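Local coordinates for superantigen-like protein SSL10 (Staphylococcus aureus subsp. aureus, PDB 6LWT), which probably blocks classical complement activation by binding the Fc region of human IgG, and probably inhibits plasma clotting through interaction with prothrombin and factor X, at residues I32-H37 with L42-R47; P105-S110 with R141-E146. One frame throughout, in Å; residues are numbered along the deposited sequence.

Contact 1 (I32-H37 with L42-R47); sequences ISALKH and LRFKFR
Leu35 and Arg43 face each other as an antiparallel hydrogen-bonded pair, each giving its N-H to the other's carbonyl. Arg43 N lies 2.8 Å from Leu35 O, and the return bond from Leu35 N to Arg43 O is 3.0 Å long. Lys36 and Leu42 form the non-hydrogen-bonded pair next to it, where Leu42 CA lies 3.4 Å from Leu35 O in a weak CA-H...O contact.

Toward the turn the guanidinium of Arg43 stacks on the imidazole of His37, the two planes only 16° from parallel and their centres separated by 3.6 Å. The arginine chain runs extended from CG to NE, while His37 turns CG anti to its backbone N (chi1 172°); this brings NE above the ring near its rim and NH2 over CE1. Arginine suits this exposed position because its flat group can stack on the ring while NE is hydrogen-bonded to Gln52 OE1.

On the opposite face Ile32, Ala34, Leu42 and Phe44 supply apolar groups, with Lys36 near the turn. Ile32 CG2, the beta branch anti to the backbone N, is the methyl that lies over the middle of the Phe44 ring, 3.5 Å from the centroid in a CH-pi contact. Ile32 CD1 goes on to Phe46 CD1 at 3.9 Å. Ala34, having only CB to place, sets it 3.9 Å from Phe44 CB.

This is a beta hairpin of the OB-fold domain. Strand 67-69 pairs with the outer side of 32-37 and strand 49-54 with that of 41-46, while Met27 and Met29 of strand 26-30 pack on the two phenylalanines and Leu71 packs on Ile32, Ala34 and Leu42.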
loop_
_atom_site.group_PDB
_atom_site.type_symbol
_atom_site.label_atom_id
_atom_site.label_comp_id
_atom_site.label_asym_id
_atom_site.label_seq_id
_atom_site.Cartn_x
_atom_site.Cartn_y
_atom_site.Cartn_z
ATOM N N ILE A 32 -5.355 -2.413 17.153
ATOM C CA ILE A 32 -6.235 -3.574 16.950
ATOM C C ILE A 32 -5.751 -4.781 17.756
ATOM O O ILE A 32 -4.555 -5.059 17.778
ATOM C CB ILE A 32 -6.306 -3.943 15.433
ATOM C CG1 ILE A 32 -7.101 -2.884 14.663
ATOM C CG2 ILE A 32 -6.891 -5.337 15.185
ATOM C CD1 ILE A 32 -8.519 -2.652 15.149
ATOM N N SER A 33 -6.691 -5.476 18.415
ATOM C CA SER A 33 -6.463 -6.817 18.977
ATOM C C SER A 33 -6.991 -7.857 18.003
ATOM O O SER A 33 -8.070 -7.686 17.440
ATOM C CB SER A 33 -7.177 -7.007 20.323
ATOM O OG SER A 33 -6.825 -5.990 21.236
ATOM N N ALA A 34 -6.240 -8.938 17.815
ATOM C CA ALA A 34 -6.584 -9.952 16.818
ATOM C C ALA A 34 -6.082 -11.335 17.219
ATOM O O ALA A 34 -5.162 -11.448 18.017
ATOM C CB ALA A 34 -6.030 -9.559 15.464
ATOM N N LEU A 35 -6.710 -12.369 16.667
ATOM C CA LEU A 35 -6.324 -13.765 16.909
ATOM C C LEU A 35 -5.889 -14.399 15.609
ATOM O O LEU A 35 -6.468 -14.145 14.545
ATOM C CB LEU A 35 -7.490 -14.606 17.471
ATOM C CG LEU A 35 -8.316 -14.118 18.668
ATOM C CD1 LEU A 35 -9.172 -15.272 19.177
ATOM C CD2 LEU A 35 -7.454 -13.584 19.803
ATOM N N LYS A 36 -4.916 -15.286 15.709
ATOM C CA LYS A 36 -4.529 -16.136 14.597
ATOM C C LYS A 36 -5.726 -16.998 14.187
ATOM O O LYS A 36 -6.464 -17.479 15.052
ATOM C CB LYS A 36 -3.397 -17.070 15.016
ATOM C CG LYS A 36 -2.523 -17.545 13.884
ATOM C CD LYS A 36 -1.254 -16.709 13.812
ATOM C CE LYS A 36 -0.226 -17.315 12.878
ATOM N NZ LYS A 36 1.139 -16.870 13.283
ATOM N N HIS A 37 -5.897 -17.178 12.882
ATOM C CA HIS A 37 -6.841 -18.132 12.320
ATOM C C HIS A 37 -6.094 -18.998 11.308
ATOM O O HIS A 37 -5.475 -18.487 10.369
ATOM C CB HIS A 37 -8.022 -17.422 11.648
ATOM C CG HIS A 37 -8.904 -18.358 10.889
ATOM N ND1 HIS A 37 -8.981 -18.358 9.511
ATOM C CD2 HIS A 37 -9.690 -19.375 11.307
ATOM C CE1 HIS A 37 -9.808 -19.307 9.119
ATOM N NE2 HIS A 37 -10.246 -19.943 10.187
ATOM N N LEU A 42 -5.058 -13.573 10.337
ATOM C CA LEU A 42 -5.499 -12.953 11.553
ATOM C C LEU A 42 -6.967 -12.629 11.382
ATOM O O LEU A 42 -7.408 -12.325 10.260
ATOM C CB LEU A 42 -4.743 -11.661 11.818
ATOM C CG LEU A 42 -3.242 -11.755 12.024
ATOM C CD1 LEU A 42 -2.690 -10.358 12.271
ATOM C CD2 LEU A 42 -2.938 -12.686 13.176
ATOM N N ARG A 43 -7.701 -12.679 12.495
ATOM C CA ARG A 43 -9.094 -12.267 12.531
ATOM C C ARG A 43 -9.379 -11.296 13.642
ATOM O O ARG A 43 -8.912 -11.442 14.774
ATOM C CB ARG A 43 -10.009 -13.479 12.697
ATOM C CG ARG A 43 -10.099 -14.333 11.451
ATOM C CD ARG A 43 -11.118 -15.447 11.682
ATOM N NE ARG A 43 -11.494 -16.054 10.422
ATOM C CZ ARG A 43 -12.479 -16.931 10.260
ATOM N NH1 ARG A 43 -13.210 -17.339 11.300
ATOM N NH2 ARG A 43 -12.719 -17.416 9.055
ATOM N N PHE A 44 -10.197 -10.307 13.326
ATOM C CA PHE A 44 -10.722 -9.425 14.339
ATOM C C PHE A 44 -12.015 -8.775 13.867
ATOM O O PHE A 44 -12.432 -8.942 12.719
ATOM C CB PHE A 44 -9.690 -8.362 14.731
ATOM C CG PHE A 44 -9.280 -7.450 13.603
ATOM C CD1 PHE A 44 -8.347 -7.861 12.663
ATOM C CD2 PHE A 44 -9.810 -6.174 13.498
ATOM C CE1 PHE A 44 -7.949 -7.021 11.635
ATOM C CE2 PHE A 44 -9.411 -5.324 12.481
ATOM C CZ PHE A 44 -8.482 -5.750 11.548
ATOM N N LYS A 45 -12.649 -8.057 14.779
ATOM C CA LYS A 45 -13.805 -7.241 14.443
ATOM C C LYS A 45 -13.487 -5.780 14.674
ATOM O O LYS A 45 -12.831 -5.431 15.648
ATOM C CB LYS A 45 -15.028 -7.676 15.250
ATOM C CG LYS A 45 -15.588 -9.000 14.763
ATOM C CD LYS A 45 -16.569 -9.608 15.760
ATOM C CE LYS A 45 -17.952 -8.997 15.646
ATOM N NZ LYS A 45 -18.945 -9.798 16.422
ATOM N N PHE A 46 -13.916 -4.939 13.745
ATOM C CA PHE A 46 -13.722 -3.508 13.861
ATOM C C PHE A 46 -15.036 -2.831 13.560
ATOM O O PHE A 46 -15.560 -2.966 12.449
ATOM C CB PHE A 46 -12.662 -3.011 12.886
ATOM C CG PHE A 46 -12.480 -1.526 12.916
ATOM C CD1 PHE A 46 -11.814 -0.923 13.979
ATOM C CD2 PHE A 46 -12.997 -0.723 11.904
ATOM C CE1 PHE A 46 -11.649 0.453 14.025
ATOM C CE2 PHE A 46 -12.834 0.655 11.939
ATOM C CZ PHE A 46 -12.166 1.246 13.007
ATOM N N ARG A 47 -15.567 -2.114 14.550
ATOM C CA ARG A 47 -16.866 -1.446 14.412
ATOM C C ARG A 47 -17.898 -2.531 14.041
ATOM O O ARG A 47 -18.827 -2.302 13.270
ATOM C CB ARG A 47 -16.752 -0.324 13.354
ATOM C CG ARG A 47 -17.697 0.855 13.519
ATOM C CD ARG A 47 -17.794 1.670 12.237
ATOM N NE ARG A 47 -16.523 2.338 11.944
ATOM C CZ ARG A 47 -16.005 2.544 10.734
ATOM N NH1 ARG A 47 -16.623 2.150 9.614
ATOM N NH2 ARG A 47 -14.836 3.162 10.637
#

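Contact 2 (P105-S110 with R141-E146); sequences PILNIS and RKHLIE
Leu107 and His143 come from opposite directions, one from the strand and one from the helix, a leucine methyl meeting the imidazole obliquely. Leu107 swings CG anti to its backbone N (chi1 171°), carrying the branch off the sheet. Its CD2, which continues the extended line of the side chain beyond CG, becomes the methyl that packs against the His143 ring. The histidine in turn extends from the helix toward the sheet, so that a hydrocarbon group rests against a flat aromatic one.

In the beta-grasp domain, helix 133-148 packs across one face of a mixed sheet, and strand 106-110 presents alternate residues to it. Leu107 and Ile109 point at the helix, whereas Asn108, between them, is on the other face and packs against Glu196 and Val119.

Ile109 and Leu144 make the second contact. CD1, at the end of the longer arm of the isoleucine, touches Leu144 CD2 at 4.0 Å as the two side chains run antiparallel alongside one another. Leu144 does not leave the helix aimed straight at the strand; its CG lies beside the backbone N (chi1 -61°), and with CD1 carrying the chain on, anti to CA, CD2 is the side branch left to meet Ile109 CD1.

Long aliphatic side chains suit a helix and strand whose nearest CA atoms, those of Ile109 and Leu144, are 9.4 Å apart. On the strand side, Tyr122 flanks both Leu107 and Ile109, and Ile195 and Val197 pack on Leu107.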
loop_
_atom_site.group_PDB
_atom_site.type_symbol
_atom_site.label_atom_id
_atom_site.label_comp_id
_atom_site.label_asym_id
_atom_site.label_seq_id
_atom_site.Cartn_x
_atom_site.Cartn_y
_atom_site.Cartn_z
ATOM N N PRO A 105 9.263 12.940 2.351
ATOM C CA PRO A 105 10.070 12.730 1.136
ATOM C C PRO A 105 9.529 13.513 -0.038
ATOM O O PRO A 105 8.328 13.784 -0.110
ATOM C CB PRO A 105 9.907 11.229 0.840
ATOM C CG PRO A 105 8.643 10.853 1.535
ATOM C CD PRO A 105 8.616 11.697 2.789
ATOM N N ILE A 106 10.405 13.820 -0.981
ATOM C CA ILE A 106 9.991 14.504 -2.184
ATOM C C ILE A 106 9.485 13.498 -3.210
ATOM O O ILE A 106 10.203 12.581 -3.594
ATOM C CB ILE A 106 11.116 15.358 -2.786
ATOM C CG1 ILE A 106 11.656 16.351 -1.729
ATOM C CG2 ILE A 106 10.603 16.069 -4.026
ATOM C CD1 ILE A 106 10.623 17.303 -1.164
ATOM N N LEU A 107 8.253 13.724 -3.652
ATOM C CA LEU A 107 7.642 12.988 -4.744
ATOM C C LEU A 107 7.888 13.776 -6.023
ATOM O O LEU A 107 7.552 14.964 -6.083
ATOM C CB LEU A 107 6.147 12.855 -4.489
ATOM C CG LEU A 107 5.225 12.297 -5.568
ATOM C CD1 LEU A 107 5.714 10.976 -6.084
ATOM C CD2 LEU A 107 3.812 12.166 -4.994
ATOM N N ASN A 108 8.458 13.141 -7.038
ATOM C CA ASN A 108 8.638 13.823 -8.314
ATOM C C ASN A 108 7.963 13.056 -9.435
ATOM O O ASN A 108 8.076 11.822 -9.494
ATOM C CB ASN A 108 10.097 14.228 -8.586
ATOM C CG ASN A 108 11.027 13.067 -8.925
ATOM O OD1 ASN A 108 11.791 12.604 -8.081
ATOM N ND2 ASN A 108 11.022 12.648 -10.175
ATOM N N ILE A 109 7.279 13.799 -10.308
ATOM C CA ILE A 109 6.436 13.230 -11.347
ATOM C C ILE A 109 6.947 13.668 -12.721
ATOM O O ILE A 109 7.173 14.882 -12.967
ATOM C CB ILE A 109 4.962 13.725 -11.266
ATOM C CG1 ILE A 109 4.458 13.858 -9.827
ATOM C CG2 ILE A 109 4.040 12.820 -12.103
ATOM C CD1 ILE A 109 4.322 12.553 -9.087
ATOM N N SER A 110 7.102 12.682 -13.604
ATOM C CA SER A 110 7.358 12.921 -15.012
ATOM C C SER A 110 6.161 12.349 -15.773
ATOM O O SER A 110 5.910 11.136 -15.710
ATOM C CB SER A 110 8.629 12.232 -15.438
ATOM O OG SER A 110 8.686 12.204 -16.856
ATOM N N ARG A 141 -0.824 5.355 -5.452
ATOM C CA ARG A 141 -1.650 5.191 -6.643
ATOM C C ARG A 141 -2.925 6.002 -6.587
ATOM O O ARG A 141 -3.296 6.628 -7.589
ATOM C CB ARG A 141 -1.946 3.729 -6.957
ATOM C CG ARG A 141 -0.670 2.965 -7.234
ATOM C CD ARG A 141 -0.938 1.669 -7.964
ATOM N NE ARG A 141 0.096 0.649 -7.692
ATOM C CZ ARG A 141 0.366 -0.386 -8.485
ATOM N NH1 ARG A 141 1.279 -1.266 -8.102
ATOM N NH2 ARG A 141 -0.280 -0.570 -9.643
ATOM N N LYS A 142 -3.571 6.032 -5.432
ATOM C CA LYS A 142 -4.774 6.858 -5.263
ATOM C C LYS A 142 -4.491 8.334 -5.517
ATOM O O LYS A 142 -5.282 9.020 -6.194
ATOM C CB LYS A 142 -5.384 6.671 -3.880
ATOM C CG LYS A 142 -6.789 7.260 -3.751
ATOM C CD LYS A 142 -7.375 6.976 -2.375
ATOM C CE LYS A 142 -6.799 7.923 -1.334
ATOM N NZ LYS A 142 -7.544 7.884 -0.040
ATOM N N HIS A 143 -3.364 8.809 -4.988
ATOM C CA HIS A 143 -2.852 10.159 -5.289
ATOM C C HIS A 143 -2.699 10.409 -6.789
ATOM O O HIS A 143 -3.165 11.439 -7.297
ATOM C CB HIS A 143 -1.527 10.395 -4.545
ATOM C CG HIS A 143 -0.948 11.764 -4.739
ATOM N ND1 HIS A 143 0.100 12.010 -5.599
ATOM C CD2 HIS A 143 -1.278 12.960 -4.194
ATOM C CE1 HIS A 143 0.393 13.294 -5.579
ATOM N NE2 HIS A 143 -0.423 13.897 -4.731
ATOM N N LEU A 144 -2.100 9.460 -7.510
ATOM C CA LEU A 144 -1.888 9.614 -8.937
ATOM C C LEU A 144 -3.195 9.502 -9.714
ATOM O O LEU A 144 -3.351 10.156 -10.745
ATOM C CB LEU A 144 -0.892 8.595 -9.458
ATOM C CG LEU A 144 0.528 8.643 -8.874
ATOM C CD1 LEU A 144 1.290 7.435 -9.374
ATOM C CD2 LEU A 144 1.248 9.929 -9.226
ATOM N N ILE A 145 -4.124 8.685 -9.222
ATOM C CA ILE A 145 -5.461 8.572 -9.840
ATOM C C ILE A 145 -6.192 9.908 -9.720
ATOM O O ILE A 145 -6.662 10.457 -10.727
ATOM C CB ILE A 145 -6.308 7.442 -9.193
ATOM C CG1 ILE A 145 -5.746 6.070 -9.583
ATOM C CG2 ILE A 145 -7.772 7.550 -9.648
ATOM C CD1 ILE A 145 -6.162 4.933 -8.677
ATOM N N GLU A 146 -6.259 10.420 -8.495
ATOM C CA GLU A 146 -6.975 11.651 -8.203
ATOM C C GLU A 146 -6.330 12.885 -8.821
ATOM O O GLU A 146 -7.038 13.750 -9.320
ATOM C CB GLU A 146 -7.129 11.866 -6.692
ATOM C CG GLU A 146 -8.022 10.827 -6.039
ATOM C CD GLU A 146 -8.050 10.915 -4.523
ATOM O OE1 GLU A 146 -7.458 11.850 -3.937
ATOM O OE2 GLU A 146 -8.693 10.043 -3.913
#

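Overall arrangement
After the N-terminal helix 14-22 and strand 26-30, the chain forms contact 1 almost at once: only four residues separate its segments, so it closes a tight hairpin within the OB-fold domain. Contact 1 is complete before contact 2 opens, and the two loops follow in series, neither nesting nor crossing. Contact 2 spans thirty residues, including strands 120-123 and 130-132, and brings helix 133-148 back against strand 106-110 in the beta-grasp domain. The centres of contact 1 and contact 2 are about 32 Å apart, on opposite sides of the chain's centre. Helix 14-22, which precedes the OB-fold strands, packs through Tyr19 and Tyr22 on Ile145 of helix 133-148, so the N terminus lies against the beta-grasp half.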